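Local coordinates for oxysterol-binding protein homolog 3 (Saccharomyces cerevisiae, PDB 4INQ) that carries lipids such as sterols and phosphatidylinositol 4-phosphate in a hydrophobic pocket and transfers them between membranes through the cytosol, at residues 28-33 / 307-312; 118-123 / 324-329; 167-172 / 180-185. One frame throughout, in Å; residues are numbered along the deposited sequence.

Interaction 1: residues 28-33 / 307-312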
loop_
_atom_site.group_PDB
_atom_site.type_symbol
_atom_site.label_atom_id
_atom_site.label_comp_id
_atom_site.label_asym_id
_atom_site.label_seq_id
_atom_site.Cartn_x
_atom_site.Cartn_y
_atom_site.Cartn_z
ATOM N N VAL A 28 -13.577 17.996 -1.403
ATOM C CA VAL A 28 -13.172 18.272 -0.032
ATOM C C VAL A 28 -11.778 18.879 0.003
ATOM O O VAL A 28 -11.003 18.730 -0.940
ATOM C CB VAL A 28 -13.157 16.981 0.813
ATOM C CG1 VAL A 28 -14.396 16.166 0.525
ATOM C CG2 VAL A 28 -11.914 16.166 0.508
ATOM N N THR A 29 -11.470 19.567 1.096
ATOM C CA THR A 29 -10.153 20.165 1.274
ATOM C C THR A 29 -9.324 19.187 2.106
ATOM O O THR A 29 -9.853 18.501 2.979
ATOM C CB THR A 29 -10.244 21.532 2.003
ATOM O OG1 THR A 29 -10.905 22.480 1.150
ATOM C CG2 THR A 29 -8.862 22.062 2.336
ATOM N N ARG A 30 -8.026 19.118 1.824
ATOM C CA ARG A 30 -7.140 18.211 2.544
ATOM C C ARG A 30 -5.932 18.960 3.071
ATOM O O ARG A 30 -5.541 19.991 2.526
ATOM C CB ARG A 30 -6.705 17.074 1.624
ATOM C CG ARG A 30 -7.880 16.267 1.079
ATOM C CD ARG A 30 -7.433 15.190 0.112
ATOM N NE ARG A 30 -8.583 14.587 -0.544
ATOM C CZ ARG A 30 -9.415 13.735 0.042
ATOM N NH1 ARG A 30 -9.216 13.368 1.303
ATOM N NH2 ARG A 30 -10.465 13.278 -0.625
ATOM N N ARG A 31 -5.349 18.439 4.145
ATOM C CA ARG A 31 -4.200 19.068 4.770
ATOM C C ARG A 31 -2.952 19.056 3.890
ATOM O O ARG A 31 -2.211 20.030 3.870
ATOM C CB ARG A 31 -3.923 18.405 6.122
ATOM C CG ARG A 31 -3.752 16.897 6.079
ATOM C CD ARG A 31 -3.669 16.322 7.490
ATOM N NE ARG A 31 -3.300 14.911 7.467
ATOM C CZ ARG A 31 -3.235 14.133 8.542
ATOM N NH1 ARG A 31 -3.524 14.622 9.738
ATOM N NH2 ARG A 31 -2.868 12.867 8.421
ATOM N N ASN A 32 -2.727 17.971 3.155
ATOM C CA ASN A 32 -1.565 17.882 2.270
ATOM C C ASN A 32 -0.297 18.116 3.075
ATOM O O ASN A 32 0.724 18.537 2.533
ATOM C CB ASN A 32 -1.644 18.938 1.155
ATOM C CG ASN A 32 -2.873 18.773 0.269
ATOM O OD1 ASN A 32 -3.631 19.717 0.064
ATOM N ND2 ASN A 32 -3.064 17.577 -0.271
ATOM N N ASP A 33 -0.364 17.836 4.370
ATOM C CA ASP A 33 0.778 18.038 5.249
ATOM C C ASP A 33 0.491 17.299 6.553
ATOM O O ASP A 33 -0.642 16.879 6.800
ATOM C CB ASP A 33 0.951 19.545 5.497
ATOM C CG ASP A 33 2.300 19.903 6.106
ATOM O OD1 ASP A 33 3.303 19.214 5.837
ATOM O OD2 ASP A 33 2.369 20.900 6.843
ATOM N N GLU A 307 -6.278 11.807 7.580
ATOM C CA GLU A 307 -7.100 12.959 7.877
ATOM C C GLU A 307 -8.579 12.613 7.813
ATOM O O GLU A 307 -9.013 11.831 6.965
ATOM C CB GLU A 307 -6.807 14.090 6.892
ATOM C CG GLU A 307 -7.702 15.310 7.079
ATOM C CD GLU A 307 -7.308 16.471 6.185
ATOM O OE1 GLU A 307 -7.032 16.243 4.983
ATOM O OE2 GLU A 307 -7.280 17.615 6.691
ATOM N N ILE A 308 -9.350 13.190 8.729
ATOM C CA ILE A 308 -10.784 12.975 8.747
ATOM C C ILE A 308 -11.379 14.236 8.142
ATOM O O ILE A 308 -11.331 15.299 8.754
ATOM C CB ILE A 308 -11.316 12.801 10.184
ATOM C CG1 ILE A 308 -10.654 11.579 10.829
ATOM C CG2 ILE A 308 -12.837 12.648 10.161
ATOM C CD1 ILE A 308 -10.937 11.432 12.304
ATOM N N THR A 309 -11.912 14.112 6.929
ATOM C CA THR A 309 -12.510 15.242 6.232
ATOM C C THR A 309 -14.026 15.106 6.233
ATOM O O THR A 309 -14.578 14.199 6.854
ATOM C CB THR A 309 -12.060 15.298 4.770
ATOM O OG1 THR A 309 -12.581 14.154 4.080
ATOM C CG2 THR A 309 -10.542 15.305 4.671
ATOM N N GLU A 310 -14.691 16.006 5.516
ATOM C CA GLU A 310 -16.147 15.996 5.419
ATOM C C GLU A 310 -16.652 14.651 4.896
ATOM O O GLU A 310 -17.774 14.246 5.179
ATOM C CB GLU A 310 -16.623 17.102 4.475
ATOM C CG GLU A 310 -16.103 16.937 3.054
ATOM C CD GLU A 310 -16.801 17.838 2.047
ATOM O OE1 GLU A 310 -18.040 17.721 1.913
ATOM O OE2 GLU A 310 -16.114 18.654 1.389
ATOM N N ILE A 311 -15.819 13.971 4.116
ATOM C CA ILE A 311 -16.180 12.679 3.552
ATOM C C ILE A 311 -16.337 11.617 4.636
ATOM O O ILE A 311 -17.300 10.844 4.636
ATOM C CB ILE A 311 -15.091 12.185 2.567
ATOM C CG1 ILE A 311 -15.001 13.118 1.355
ATOM C CG2 ILE A 311 -15.392 10.752 2.128
ATOM C CD1 ILE A 311 -16.189 13.041 0.440
ATOM N N GLU A 312 -15.378 11.587 5.556
ATOM C CA GLU A 312 -15.358 10.599 6.629
ATOM C C GLU A 312 -16.112 11.002 7.896
ATOM O O GLU A 312 -16.706 10.157 8.566
ATOM C CB GLU A 312 -13.908 10.268 7.009
ATOM C CG GLU A 312 -13.040 9.648 5.902
ATOM C CD GLU A 312 -12.584 10.641 4.843
ATOM O OE1 GLU A 312 -12.435 11.839 5.150
ATOM O OE2 GLU A 312 -12.350 10.219 3.696
HETATM O O HOH W 1 -7.385 14.012 3.337
HETATM O O HOH W 2 -10.838 10.639 1.673
#

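Interaction 2: residues 118-123 / 324-329. With PIF ((2R)-3-{[(S)-hydroxy{[(1R,2R,3R,4R,5S,6R)-2,3,5,6-tetrahydroxy-4-(phosphonooxy)cyclohexyl]oxy}phosphoryl]oxy}propane-1,2-diyl dioctanoate), chain B.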
loop_
_atom_site.group_PDB
_atom_site.type_symbol
_atom_site.label_atom_id
_atom_site.label_comp_id
_atom_site.label_asym_id
_atom_site.label_seq_id
_atom_site.Cartn_x
_atom_site.Cartn_y
_atom_site.Cartn_z
ATOM N N LYS A 118 8.375 2.109 9.545
ATOM C CA LYS A 118 7.322 1.256 8.994
ATOM C C LYS A 118 5.933 1.689 9.465
ATOM O O LYS A 118 5.801 2.439 10.437
ATOM C CB LYS A 118 7.556 -0.197 9.413
ATOM C CG LYS A 118 7.275 -0.451 10.880
ATOM C CD LYS A 118 7.510 -1.903 11.242
ATOM C CE LYS A 118 6.997 -2.198 12.641
ATOM N NZ LYS A 118 5.523 -1.972 12.706
ATOM N N PRO A 119 4.874 1.214 8.785
ATOM C CA PRO A 119 3.516 1.585 9.180
ATOM C C PRO A 119 3.151 0.867 10.469
ATOM O O PRO A 119 3.830 -0.083 10.863
ATOM C CB PRO A 119 2.661 1.083 8.015
ATOM C CG PRO A 119 3.625 0.917 6.884
ATOM C CD PRO A 119 4.854 0.408 7.555
ATOM N N PHE A 120 2.095 1.320 11.141
ATOM C CA PHE A 120 1.664 0.623 12.344
ATOM C C PHE A 120 1.047 -0.678 11.849
ATOM O O PHE A 120 0.492 -0.729 10.749
ATOM C CB PHE A 120 0.588 1.403 13.104
ATOM C CG PHE A 120 1.121 2.518 13.961
ATOM C CD1 PHE A 120 1.705 3.642 13.386
ATOM C CD2 PHE A 120 1.016 2.449 15.342
ATOM C CE1 PHE A 120 2.175 4.690 14.182
ATOM C CE2 PHE A 120 1.483 3.492 16.146
ATOM C CZ PHE A 120 2.064 4.614 15.563
ATOM N N ASN A 121 1.159 -1.730 12.644
ATOM C CA ASN A 121 0.565 -2.996 12.269
ATOM C C ASN A 121 -0.906 -2.880 12.639
ATOM O O ASN A 121 -1.234 -2.538 13.771
ATOM C CB ASN A 121 1.214 -4.143 13.045
ATOM C CG ASN A 121 1.768 -5.224 12.127
ATOM O OD1 ASN A 121 1.036 -5.806 11.317
ATOM N ND2 ASN A 121 3.065 -5.498 12.251
ATOM N N PRO A 122 -1.810 -3.120 11.678
ATOM C CA PRO A 122 -3.244 -3.027 11.963
ATOM C C PRO A 122 -3.686 -4.159 12.871
ATOM O O PRO A 122 -3.082 -5.231 12.868
ATOM C CB PRO A 122 -3.889 -3.154 10.580
ATOM C CG PRO A 122 -2.831 -2.635 9.656
ATOM C CD PRO A 122 -1.574 -3.242 10.228
ATOM N N LEU A 123 -4.742 -3.919 13.640
ATOM C CA LEU A 123 -5.288 -4.935 14.519
ATOM C C LEU A 123 -6.200 -5.801 13.663
ATOM O O LEU A 123 -6.610 -5.391 12.580
ATOM C CB LEU A 123 -6.108 -4.287 15.629
ATOM C CG LEU A 123 -5.365 -3.262 16.478
ATOM C CD1 LEU A 123 -6.279 -2.795 17.599
ATOM C CD2 LEU A 123 -4.069 -3.886 17.040
ATOM N N ARG A 324 -7.495 5.200 15.307
ATOM C CA ARG A 324 -6.525 4.620 16.225
ATOM C C ARG A 324 -5.856 5.703 17.062
ATOM O O ARG A 324 -5.307 6.670 16.530
ATOM C CB ARG A 324 -5.468 3.828 15.462
ATOM C CG ARG A 324 -5.949 2.452 15.105
ATOM C CD ARG A 324 -4.866 1.569 14.598
ATOM N NE ARG A 324 -3.787 1.362 15.558
ATOM C CZ ARG A 324 -2.952 0.331 15.488
ATOM N NH1 ARG A 324 -3.104 -0.565 14.519
ATOM N NH2 ARG A 324 -1.958 0.202 16.352
ATOM N N PRO A 325 -5.893 5.546 18.392
ATOM C CA PRO A 325 -5.301 6.500 19.337
ATOM C C PRO A 325 -3.782 6.624 19.288
ATOM O O PRO A 325 -3.254 7.740 19.378
ATOM C CB PRO A 325 -5.806 5.998 20.685
ATOM C CG PRO A 325 -5.912 4.511 20.457
ATOM C CD PRO A 325 -6.546 4.434 19.106
ATOM N N ASP A 326 -3.081 5.496 19.152
ATOM C CA ASP A 326 -1.616 5.504 19.100
ATOM C C ASP A 326 -1.081 6.179 17.850
ATOM O O ASP A 326 -0.110 6.957 17.912
ATOM C CB ASP A 326 -1.060 4.078 19.208
ATOM C CG ASP A 326 -1.652 3.121 18.177
ATOM O OD1 ASP A 326 -2.719 3.412 17.586
ATOM O OD2 ASP A 326 -1.047 2.045 17.980
ATOM N N ILE A 327 -1.713 5.899 16.714
ATOM C CA ILE A 327 -1.296 6.511 15.462
ATOM C C ILE A 327 -1.568 8.008 15.537
ATOM O O ILE A 327 -0.732 8.820 15.136
ATOM C CB ILE A 327 -2.076 5.946 14.237
ATOM C CG1 ILE A 327 -1.792 4.448 14.064
ATOM C CG2 ILE A 327 -1.674 6.721 12.986
ATOM C CD1 ILE A 327 -2.388 3.826 12.792
ATOM N N ARG A 328 -2.742 8.368 16.050
ATOM C CA ARG A 328 -3.123 9.775 16.158
ATOM C C ARG A 328 -2.191 10.553 17.095
ATOM O O ARG A 328 -1.677 11.609 16.722
ATOM C CB ARG A 328 -4.573 9.893 16.636
ATOM C CG ARG A 328 -5.142 11.311 16.595
ATOM C CD ARG A 328 -5.140 11.877 15.187
ATOM N NE ARG A 328 -6.121 11.231 14.309
ATOM C CZ ARG A 328 -6.145 11.394 12.990
ATOM N NH1 ARG A 328 -5.243 12.171 12.413
ATOM N NH2 ARG A 328 -7.072 10.792 12.250
ATOM N N ALA A 329 -1.966 10.031 18.301
ATOM C CA ALA A 329 -1.088 10.695 19.270
ATOM C C ALA A 329 0.335 10.802 18.725
ATOM O O ALA A 329 1.026 11.801 18.938
ATOM C CB ALA A 329 -1.084 9.924 20.589
HETATM C C1 PIF B . 2.999 -5.977 16.773
HETATM O O1 PIF B . 3.507 -5.188 15.697
HETATM P P1 PIF B . 5.022 -4.635 15.578
HETATM C C2 PIF B . 3.774 -7.336 16.896
HETATM O O2 PIF B . 3.633 -8.083 15.669
HETATM C C3 PIF B . 3.173 -8.148 18.096
HETATM O O3 PIF B . 3.850 -9.400 18.246
HETATM C C4 PIF B . 1.659 -8.408 17.881
HETATM O O4 PIF B . 1.107 -9.103 18.996
HETATM P P4 PIF B . 1.024 -10.689 19.173
HETATM C C5 PIF B . 0.912 -7.083 17.716
HETATM O O5 PIF B . -0.466 -7.344 17.510
HETATM C C6 PIF B . 1.480 -6.264 16.540
HETATM O O6 PIF B . 0.742 -5.060 16.427
HETATM C C7 PIF B . 6.927 -6.093 14.242
HETATM C C8 PIF B . 7.194 -6.652 12.801
HETATM C C9 PIF B . 6.919 -5.631 11.683
HETATM C C10 PIF B . 6.316 -5.894 9.393
HETATM C C11 PIF B . 6.762 -4.839 8.353
HETATM O O11 PIF B . 5.798 -4.655 16.831
HETATM C C12 PIF B . 5.684 -4.571 7.299
HETATM O O12 PIF B . 4.882 -3.142 14.990
HETATM C C13 PIF B . 6.190 -3.620 6.207
HETATM O O13 PIF B . 5.682 -5.400 14.303
HETATM C C14 PIF B . 5.174 -3.490 5.062
HETATM O O14 PIF B . 8.594 -7.172 12.799
HETATM C C15 PIF B . 5.833 -2.974 3.776
HETATM O O15 PIF B . 7.187 -6.249 10.409
HETATM C C16 PIF B . 5.173 -3.538 2.506
HETATM O O16 PIF B . 5.195 -6.415 9.308
HETATM C C17 PIF B . 6.198 -4.191 1.555
HETATM O O17 PIF B . 8.240 -9.166 11.746
HETATM C C18 PIF B . 8.997 -8.231 11.995
HETATM C C19 PIF B . 10.393 -8.255 11.387
HETATM C C20 PIF B . 10.371 -7.731 9.951
HETATM C C21 PIF B . 11.184 -6.432 9.814
HETATM C C22 PIF B . 10.950 -5.761 8.609
HETATM C C23 PIF B . 10.701 -4.383 8.487
HETATM C C24 PIF B . 10.411 -3.705 7.287
HETATM C C25 PIF B . 10.392 -2.323 7.521
HETATM O O41 PIF B . -0.417 -11.047 19.745
HETATM O O42 PIF B . 2.145 -11.135 20.059
HETATM O O43 PIF B . 1.069 -11.355 17.685
HETATM O O HOH W 3 0.034 -2.043 16.216
#

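Interaction 3: residues 167-172 / 180-185. With PIF ((2R)-3-{[(S)-hydroxy{[(1R,2R,3R,4R,5S,6R)-2,3,5,6-tetrahydroxy-4-(phosphonooxy)cyclohexyl]oxy}phosphoryl]oxy}propane-1,2-diyl dioctanoate), chain B.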
loop_
_atom_site.group_PDB
_atom_site.type_symbol
_atom_site.label_atom_id
_atom_site.label_comp_id
_atom_site.label_asym_id
_atom_site.label_seq_id
_atom_site.Cartn_x
_atom_site.Cartn_y
_atom_site.Cartn_z
ATOM N N THR A 167 -0.228 -10.317 1.750
ATOM C CA THR A 167 0.477 -10.688 2.957
ATOM C C THR A 167 1.909 -10.190 2.809
ATOM O O THR A 167 2.722 -10.812 2.131
ATOM C CB THR A 167 0.489 -12.213 3.143
ATOM O OG1 THR A 167 -0.852 -12.680 3.334
ATOM C CG2 THR A 167 1.338 -12.595 4.344
ATOM N N PRO A 168 2.229 -9.039 3.417
ATOM C CA PRO A 168 3.584 -8.495 3.330
ATOM C C PRO A 168 4.555 -9.432 4.043
ATOM O O PRO A 168 4.313 -9.833 5.178
ATOM C CB PRO A 168 3.463 -7.152 4.045
ATOM C CG PRO A 168 2.019 -6.777 3.837
ATOM C CD PRO A 168 1.326 -8.085 4.088
ATOM N N SER A 169 5.648 -9.782 3.373
ATOM C CA SER A 169 6.645 -10.669 3.963
ATOM C C SER A 169 8.036 -10.063 3.848
ATOM O O SER A 169 8.370 -9.443 2.839
ATOM C CB SER A 169 6.623 -12.031 3.270
ATOM O OG SER A 169 6.989 -11.916 1.909
ATOM N N GLN A 170 8.843 -10.249 4.887
ATOM C CA GLN A 170 10.205 -9.723 4.905
ATOM C C GLN A 170 11.181 -10.837 5.257
ATOM O O GLN A 170 10.874 -11.713 6.071
ATOM C CB GLN A 170 10.332 -8.594 5.938
ATOM C CG GLN A 170 9.216 -7.564 5.874
ATOM C CD GLN A 170 7.926 -8.052 6.511
ATOM O OE1 GLN A 170 6.838 -7.724 6.048
ATOM N NE2 GLN A 170 8.044 -8.822 7.588
ATOM N N LYS A 171 12.357 -10.810 4.645
ATOM C CA LYS A 171 13.357 -11.826 4.924
ATOM C C LYS A 171 14.745 -11.231 5.003
ATOM O O LYS A 171 15.234 -10.627 4.049
ATOM C CB LYS A 171 13.322 -12.931 3.861
ATOM C CG LYS A 171 12.157 -13.903 4.024
ATOM C CD LYS A 171 12.226 -14.615 5.376
ATOM C CE LYS A 171 10.933 -15.361 5.694
ATOM N NZ LYS A 171 10.966 -15.978 7.056
ATOM N N PHE A 172 15.373 -11.394 6.158
ATOM C CA PHE A 172 16.719 -10.893 6.356
ATOM C C PHE A 172 17.630 -11.739 5.475
ATOM O O PHE A 172 17.810 -12.938 5.709
ATOM C CB PHE A 172 17.112 -11.014 7.827
ATOM C CG PHE A 172 18.375 -10.283 8.181
ATOM C CD1 PHE A 172 18.895 -9.306 7.335
ATOM C CD2 PHE A 172 19.032 -10.550 9.379
ATOM C CE1 PHE A 172 20.050 -8.608 7.675
ATOM C CE2 PHE A 172 20.188 -9.856 9.730
ATOM C CZ PHE A 172 20.699 -8.882 8.875
ATOM N N ASN A 180 8.492 -8.314 0.094
ATOM C CA ASN A 180 7.569 -8.794 -0.915
ATOM C C ASN A 180 6.150 -8.742 -0.426
ATOM O O ASN A 180 5.864 -9.115 0.705
ATOM C CB ASN A 180 7.865 -10.245 -1.302
ATOM C CG ASN A 180 9.164 -10.402 -2.041
ATOM O OD1 ASN A 180 10.227 -10.460 -1.431
ATOM N ND2 ASN A 180 9.090 -10.464 -3.366
ATOM N N ASN A 181 5.260 -8.261 -1.278
ATOM C CA ASN A 181 3.852 -8.247 -0.944
ATOM C C ASN A 181 3.346 -9.506 -1.630
ATOM O O ASN A 181 3.266 -9.568 -2.859
ATOM C CB ASN A 181 3.162 -7.009 -1.517
ATOM C CG ASN A 181 3.107 -5.854 -0.525
ATOM O OD1 ASN A 181 2.636 -4.765 -0.857
ATOM N ND2 ASN A 181 3.579 -6.089 0.697
ATOM N N GLU A 182 3.033 -10.523 -0.842
ATOM C CA GLU A 182 2.547 -11.768 -1.411
ATOM C C GLU A 182 1.084 -11.629 -1.777
ATOM O O GLU A 182 0.254 -11.304 -0.934
ATOM C CB GLU A 182 2.736 -12.901 -0.412
ATOM C CG GLU A 182 4.141 -12.959 0.143
ATOM C CD GLU A 182 4.360 -14.150 1.047
ATOM O OE1 GLU A 182 3.462 -14.447 1.864
ATOM O OE2 GLU A 182 5.434 -14.780 0.947
ATOM N N GLY A 183 0.766 -11.865 -3.041
ATOM C CA GLY A 183 -0.614 -11.753 -3.468
ATOM C C GLY A 183 -0.737 -11.159 -4.852
ATOM O O GLY A 183 0.154 -10.448 -5.313
ATOM N N ILE A 184 -1.853 -11.448 -5.507
ATOM C CA ILE A 184 -2.104 -10.966 -6.851
ATOM C C ILE A 184 -3.064 -9.786 -6.845
ATOM O O ILE A 184 -4.100 -9.828 -6.186
ATOM C CB ILE A 184 -2.741 -12.083 -7.746
ATOM C CG1 ILE A 184 -1.732 -13.199 -8.039
ATOM C CG2 ILE A 184 -3.231 -11.483 -9.059
ATOM C CD1 ILE A 184 -1.396 -14.071 -6.851
ATOM N N LEU A 185 -2.718 -8.723 -7.562
ATOM C CA LEU A 185 -3.632 -7.600 -7.664
ATOM C C LEU A 185 -4.474 -7.973 -8.869
ATOM O O LEU A 185 -3.936 -8.310 -9.925
ATOM C CB LEU A 185 -2.901 -6.276 -7.925
ATOM C CG LEU A 185 -2.183 -5.665 -6.719
ATOM C CD1 LEU A 185 -0.767 -6.225 -6.639
ATOM C CD2 LEU A 185 -2.138 -4.151 -6.852
HETATM C C1 PIF B . 2.999 -5.977 16.773
HETATM O O1 PIF B . 3.507 -5.188 15.697
HETATM P P1 PIF B . 5.022 -4.635 15.578
HETATM C C2 PIF B . 3.774 -7.336 16.896
HETATM O O2 PIF B . 3.633 -8.083 15.669
HETATM C C3 PIF B . 3.173 -8.148 18.096
HETATM O O3 PIF B . 3.850 -9.400 18.246
HETATM C C4 PIF B . 1.659 -8.408 17.881
HETATM O O4 PIF B . 1.107 -9.103 18.996
HETATM P P4 PIF B . 1.024 -10.689 19.173
HETATM C C5 PIF B . 0.912 -7.083 17.716
HETATM O O5 PIF B . -0.466 -7.344 17.510
HETATM C C6 PIF B . 1.480 -6.264 16.540
HETATM O O6 PIF B . 0.742 -5.060 16.427
HETATM C C7 PIF B . 6.927 -6.093 14.242
HETATM C C8 PIF B . 7.194 -6.652 12.801
HETATM C C9 PIF B . 6.919 -5.631 11.683
HETATM C C10 PIF B . 6.316 -5.894 9.393
HETATM C C11 PIF B . 6.762 -4.839 8.353
HETATM O O11 PIF B . 5.798 -4.655 16.831
HETATM C C12 PIF B . 5.684 -4.571 7.299
HETATM O O12 PIF B . 4.882 -3.142 14.990
HETATM C C13 PIF B . 6.190 -3.620 6.207
HETATM O O13 PIF B . 5.682 -5.400 14.303
HETATM C C14 PIF B . 5.174 -3.490 5.062
HETATM O O14 PIF B . 8.594 -7.172 12.799
HETATM C C15 PIF B . 5.833 -2.974 3.776
HETATM O O15 PIF B . 7.187 -6.249 10.409
HETATM C C16 PIF B . 5.173 -3.538 2.506
HETATM O O16 PIF B . 5.195 -6.415 9.308
HETATM C C17 PIF B . 6.198 -4.191 1.555
HETATM O O17 PIF B . 8.240 -9.166 11.746
HETATM C C18 PIF B . 8.997 -8.231 11.995
HETATM C C19 PIF B . 10.393 -8.255 11.387
HETATM C C20 PIF B . 10.371 -7.731 9.951
HETATM C C21 PIF B . 11.184 -6.432 9.814
HETATM C C22 PIF B . 10.950 -5.761 8.609
HETATM C C23 PIF B . 10.701 -4.383 8.487
HETATM C C24 PIF B . 10.411 -3.705 7.287
HETATM C C25 PIF B . 10.392 -2.323 7.521
HETATM O O41 PIF B . -0.417 -11.047 19.745
HETATM O O42 PIF B . 2.145 -11.135 20.059
HETATM O O43 PIF B . 1.069 -11.355 17.685
#

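Interaction 1: residues 28-33 / 307-312
R31 and E307 lie where two irregular segments run side by side, their CA atoms 7.4 Å apart, and V28 and E310 are the matching pair at the other end, with CA atoms 6.6 Å apart. The one direct hydrogen bond across the contact runs from backbone to side chain: R31 N donates to E307 OE1 at 2.9 Å, on the syn side but 23° out of the carboxylate plane. E307 gets there with an extended chain whose CG is anti to the backbone N (chi1 176°). The R31 side chain runs antiparallel to that of E307, whose CB lies over one face of the guanidinium. R30 reaches the same carboxylate through water: its NH1 donates a hydrogen bond to a water 2.8 Å away, which in turn donates to E307 OE1. At the other end V28 CG1 meets the side chains of E310 and I311, in approaches too short to be trusted in detail. T309 OG1 accepts from I311 N in an ST turn, and T309 N and OG1 both donate to E312 OE1, which ties the 309-312 turn together. Around this surface contact, R31 NE bonds A303 O of helix 300-304, R31 NH1 pairs with E331 of helix 325-331, and I311 rests on I131 of strand 127-132.

Interaction 2: residues 118-123 / 324-329
F120 and I327 meet in a CH-pi contact where strand 118-120 of the OSBP-related domain packs against the start of helix 325-331. I327 CG1 sits over the centre of the F120 ring, 3.6 Å from the centroid and 14° off the normal. D326 OD2 meets the same ring obliquely. Beside it, R324, the N-cap residue, sends NH1 to N121 O at 2.8 Å; the acceptor lies in the guanidinium plane, although the donor stands above the carbonyl plane. F120 CB and L123 CG flank opposite faces of this guanidinium. D326 holds it in place side-on, taking NE and NH2 on separate carboxylate oxygens through syn lone pairs, while E126 forms a second salt bridge with NH1. A methionine in place of R324 would probably leave the buried D326 carboxylate and E126 without their cationic mate and take away the direct donor to N121 O. The strand and the loop after it also serve the bound phosphoinositide. K118 NZ, brought round by a bend at chi4 (62°), donates to lipid phosphate oxygen O12 at 2.6 Å and to P119 O; N121 ND2 bonds lipid O13 weakly. Finally, one water accepts from R324 NH2 at 3.0 Å and lies within hydrogen-bonding reach of N121 O and the inositol hydroxyl O6.

Interaction 3: residues 167-172 / 180-185
S169 carries its OG between the backbone N and the carbonyl carbon (chi1 64°), and this turns the hydroxyl across to N180 O, to which it donates at 3.2 Å from above the carbonyl plane. That oxygen also takes S169 N at 2.8 Å, nearly in line with the carbonyl, so two donors grip it. N180 N returns a bond to S169 O, completing an antiparallel hydrogen-bonded pair; T167 and E182 form the next such pair, with T167 N to E182 O at 2.9 Å and E182 N to T167 O at 3.0 Å. Between them P168 and N181 make a non-hydrogen-bonded pair with CA atoms 4.3 Å apart, as suits a proline that has no N-H to give. On the face with T167 and S169, the extended E182 chain lies along the neighbouring strand, its CG 3.5 Å from S169 OG. The face with P168 and N181 looks into the lipid pocket. There N181 ND2, a buried nitrogen without a hydrogen-bond partner in the model, packs on P168 CB at 3.5 Å and on acyl carbon C17; the Q170 side chain also lies against acyl carbons. In this hairpin of strands 160-172 and 177-189, F172 touches L45 and L48 of helix 44-50, and backbone hydrogen bonding joins L185 to W198 of strand 195-198.

Interactions 2 and 3 both touch the bound phosphoinositide, their centres about 20 Å apart: interaction 2 meets chiefly the phosphate and inositol, interaction 3 both acyl chains, so they line different parts of the pocket. Interaction 1 lies at the surface, its centre about 18 Å from that of interaction 2 and 30 Å from that of interaction 3, across the centre of the chain. Interactions 1 and 2 touch where I308 packs on R328 of helix 325-331. Along the chain their segments alternate, 28-33, 118-123, 307-312, 324-329, whereas the hairpin of interaction 3 is nested inside both loops. Segments before and after the strand-rich middle are thus brought together twice, beside the headgroup and at the surface.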